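Local coordinates for transmembrane protease (Mus musculus, PDB 2E7V), which probably cleaves proteins at the cell surface as a membrane-anchored serine protease, whose SEA domain is a non-catalytic extracellular module, at residues 39-43 / 54-58. Residues are numbered along the deposited sequence; the frame is centred on the assembly and turned at random.
Sequences AMITD and FIRTH
The hydroxyl OG1 of Thr42 is gripped twice: it makes a hydrogen bond to the carbonyl O of Glu38, one turn back in its own helix, and accepts one at 2.8 Å from a water that in turn takes the amide N-H of Thr57, with 3.0 Å between Thr57 N and the water oxygen. In this SEA domain, an alpha/beta sandwich, the water thus ties helix 28-46 to strand 54-65, an edge strand of the sheet within this chain. The two short segments run nearly antiparallel, at 158°, with their axes 8.2 Å apart. Threonine suits the helix position because OG1 lies beside its own backbone N (chi1 -61°), from where it can serve both helix and water, while its methyl CG2 rests 4.0 Å from Phe54 CE1. The side chains of Thr42 and Phe54 cross at about a right angle, and Phe54 CZ also comes within 4.0 Å of Thr42 CA, so the aromatic group packs against helix backbone as well as side chain. Phe54 also stacks on Phe45, further along the same helix. Replacing the Phe54 ring with an alanine's methyl is likely to open a gap beside Thr42 CG2 and CA and leave Phe45 without its stacking partner. On the strand, a classic beta bulge sets two residues, Ile55 and Arg56, against the single Lys76 of strand 68-78, and beyond it Thr57 again presents its side chain to the helix. Its hydroxyl is hydrogen-bonded to the carbonyl O of Val74 on the neighbouring strand, satisfying the polar branch, whereas the methyl serves the apolar interface. Ile41, a buried beta-branched residue that also touches Ile107, supplies the matching surface: its CG2, anti to the backbone N, lies 3.9 Å from Thr57 CG2, and that same threonine methyl sits 3.6 Å from Thr42 OG1.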
ATOM      1  N   ALA A  39       0.591   2.312  -7.734  1.00 13.29           N
ATOM      2  CA  ALA A  39      -0.534   2.833  -8.498  1.00 13.67           C
ATOM      3  C   ALA A  39      -1.803   2.810  -7.661  1.00 11.60           C
ATOM      4  O   ALA A  39      -2.604   3.743  -7.708  1.00 16.56           O
ATOM      5  CB  ALA A  39      -0.736   2.002  -9.753  1.00 14.46           C
ATOM      6  N   MET A  40      -1.986   1.734  -6.906  1.00 12.23           N
ATOM      7  CA  MET A  40      -3.159   1.569  -6.059  1.00 11.12           C
ATOM      8  C   MET A  40      -3.213   2.647  -4.989  1.00 12.76           C
ATOM      9  O   MET A  40      -4.247   3.292  -4.793  1.00 12.14           O
ATOM     10  CB  MET A  40      -3.160   0.175  -5.412  1.00  9.90           C
ATOM     11  CG  MET A  40      -3.442  -0.963  -6.412  1.00 10.97           C
ATOM     12  SD  MET A  40      -3.503  -2.599  -5.665  1.00  6.04           S
ATOM     13  CE  MET A  40      -4.970  -2.411  -4.658  1.00  7.17           C
ATOM     14  N   ILE A  41      -2.104   2.837  -4.290  1.00 12.74           N
ATOM     15  CA  ILE A  41      -2.036   3.846  -3.239  1.00  9.93           C
ATOM     16  C   ILE A  41      -2.247   5.235  -3.840  1.00 11.06           C
ATOM     17  O   ILE A  41      -3.001   6.052  -3.290  1.00  9.97           O
ATOM     18  CB  ILE A  41      -0.678   3.773  -2.492  1.00  7.69           C
ATOM     19  CG1 ILE A  41      -0.627   2.491  -1.655  1.00 10.11           C
ATOM     20  CG2 ILE A  41      -0.493   4.997  -1.596  1.00  9.86           C
ATOM     21  CD1 ILE A  41       0.758   2.175  -1.092  1.00 15.94           C
ATOM     22  N   THR A  42      -1.610   5.494  -4.976  1.00  8.36           N
ATOM     23  CA  THR A  42      -1.742   6.792  -5.642  1.00 11.21           C
ATOM     24  C   THR A  42      -3.202   7.063  -6.020  1.00 15.37           C
ATOM     25  O   THR A  42      -3.719   8.153  -5.769  1.00 14.95           O
ATOM     26  CB  THR A  42      -0.857   6.868  -6.912  1.00 14.15           C
ATOM     27  OG1 THR A  42       0.522   6.692  -6.542  1.00 12.62           O
ATOM     28  CG2 THR A  42      -1.016   8.225  -7.611  1.00 14.86           C
ATOM     29  N   ASP A  43      -3.862   6.073  -6.618  1.00 14.91           N
ATOM     30  CA  ASP A  43      -5.266   6.220  -7.009  1.00 15.41           C
ATOM     31  C   ASP A  43      -6.169   6.520  -5.798  1.00 17.06           C
ATOM     32  O   ASP A  43      -7.070   7.352  -5.885  1.00 13.28           O
ATOM     33  CB  ASP A  43      -5.775   4.951  -7.695  1.00 14.47           C
ATOM     34  CG  ASP A  43      -5.237   4.784  -9.106  1.00 21.34           C
ATOM     35  OD1 ASP A  43      -5.295   3.649  -9.623  1.00 27.08           O
ATOM     36  OD2 ASP A  43      -4.771   5.778  -9.706  1.00 24.86           O
ATOM     37  N   PHE A  54      -1.280  14.915  -1.154  1.00 13.53           N
ATOM     38  CA  PHE A  54      -0.470  13.754  -1.529  1.00 14.02           C
ATOM     39  C   PHE A  54       0.455  14.076  -2.707  1.00 13.43           C
ATOM     40  O   PHE A  54       0.004  14.575  -3.734  1.00 14.69           O
ATOM     41  CB  PHE A  54      -1.388  12.569  -1.876  1.00 14.19           C
ATOM     42  CG  PHE A  54      -0.661  11.352  -2.405  1.00 14.56           C
ATOM     43  CD1 PHE A  54      -0.511  11.155  -3.778  1.00 17.50           C
ATOM     44  CD2 PHE A  54      -0.124  10.407  -1.534  1.00 14.55           C
ATOM     45  CE1 PHE A  54       0.164  10.033  -4.279  1.00 17.64           C
ATOM     46  CE2 PHE A  54       0.553   9.281  -2.027  1.00 16.82           C
ATOM     47  CZ  PHE A  54       0.697   9.099  -3.403  1.00 16.78           C
ATOM     48  N   ILE A  55       1.749  13.808  -2.551  1.00 12.90           N
ATOM     49  CA  ILE A  55       2.706  14.075  -3.621  1.00 14.56           C
ATOM     50  C   ILE A  55       3.032  12.814  -4.398  1.00 13.65           C
ATOM     51  O   ILE A  55       2.821  12.764  -5.606  1.00 14.35           O
ATOM     52  CB  ILE A  55       4.021  14.691  -3.085  1.00 16.69           C
ATOM     53  CG1 ILE A  55       3.726  16.054  -2.456  1.00 17.61           C
ATOM     54  CG2 ILE A  55       5.024  14.876  -4.247  1.00 16.66           C
ATOM     55  CD1 ILE A  55       4.938  16.738  -1.884  1.00 20.01           C
ATOM     56  N   ARG A  56       3.546  11.797  -3.707  1.00 11.19           N
ATOM     57  CA  ARG A  56       3.870  10.536  -4.363  1.00 13.27           C
ATOM     58  C   ARG A  56       4.229   9.452  -3.352  1.00 13.74           C
ATOM     59  O   ARG A  56       4.505   9.726  -2.175  1.00 12.40           O
ATOM     60  CB  ARG A  56       5.033  10.720  -5.340  1.00 15.73           C
ATOM     61  CG  ARG A  56       6.315  11.146  -4.663  1.00 22.26           C
ATOM     62  CD  ARG A  56       7.468  11.310  -5.636  1.00 24.44           C
ATOM     63  NE  ARG A  56       8.413  12.270  -5.084  1.00 31.31           N
ATOM     64  CZ  ARG A  56       8.334  13.582  -5.271  1.00 26.68           C
ATOM     65  NH1 ARG A  56       7.361  14.086  -6.011  1.00 29.55           N
ATOM     66  NH2 ARG A  56       9.214  14.389  -4.696  1.00 28.60           N
ATOM     67  N   THR A  57       4.230   8.213  -3.826  1.00 13.59           N
ATOM     68  CA  THR A  57       4.542   7.074  -2.978  1.00 13.84           C
ATOM     69  C   THR A  57       5.501   6.111  -3.665  1.00 16.46           C
ATOM     70  O   THR A  57       5.678   6.135  -4.889  1.00 13.12           O
ATOM     71  CB  THR A  57       3.263   6.309  -2.609  1.00 13.84           C
ATOM     72  OG1 THR A  57       3.556   5.313  -1.624  1.00 13.15           O
ATOM     73  CG2 THR A  57       2.673   5.634  -3.844  1.00 11.87           C
ATOM     74  N   HIS A  58       6.128   5.260  -2.867  1.00 16.33           N
ATOM     75  CA  HIS A  58       7.041   4.286  -3.425  1.00 16.06           C
ATOM     76  C   HIS A  58       7.355   3.175  -2.452  1.00 13.98           C
ATOM     77  O   HIS A  58       7.504   3.393  -1.241  1.00 12.54           O
ATOM     78  CB  HIS A  58       8.332   4.965  -3.903  1.00 18.62           C
ATOM     79  CG  HIS A  58       9.269   5.364  -2.804  1.00 21.56           C
ATOM     80  ND1 HIS A  58      10.430   4.673  -2.534  1.00 20.67           N
ATOM     81  CD2 HIS A  58       9.245   6.410  -1.943  1.00 22.34           C
ATOM     82  CE1 HIS A  58      11.084   5.278  -1.558  1.00 19.47           C
ATOM     83  NE2 HIS A  58      10.387   6.335  -1.181  1.00 22.38           N
TER
HETATM   84  O   HOH W   1       3.006   8.039  -6.536  1.00 14.99           O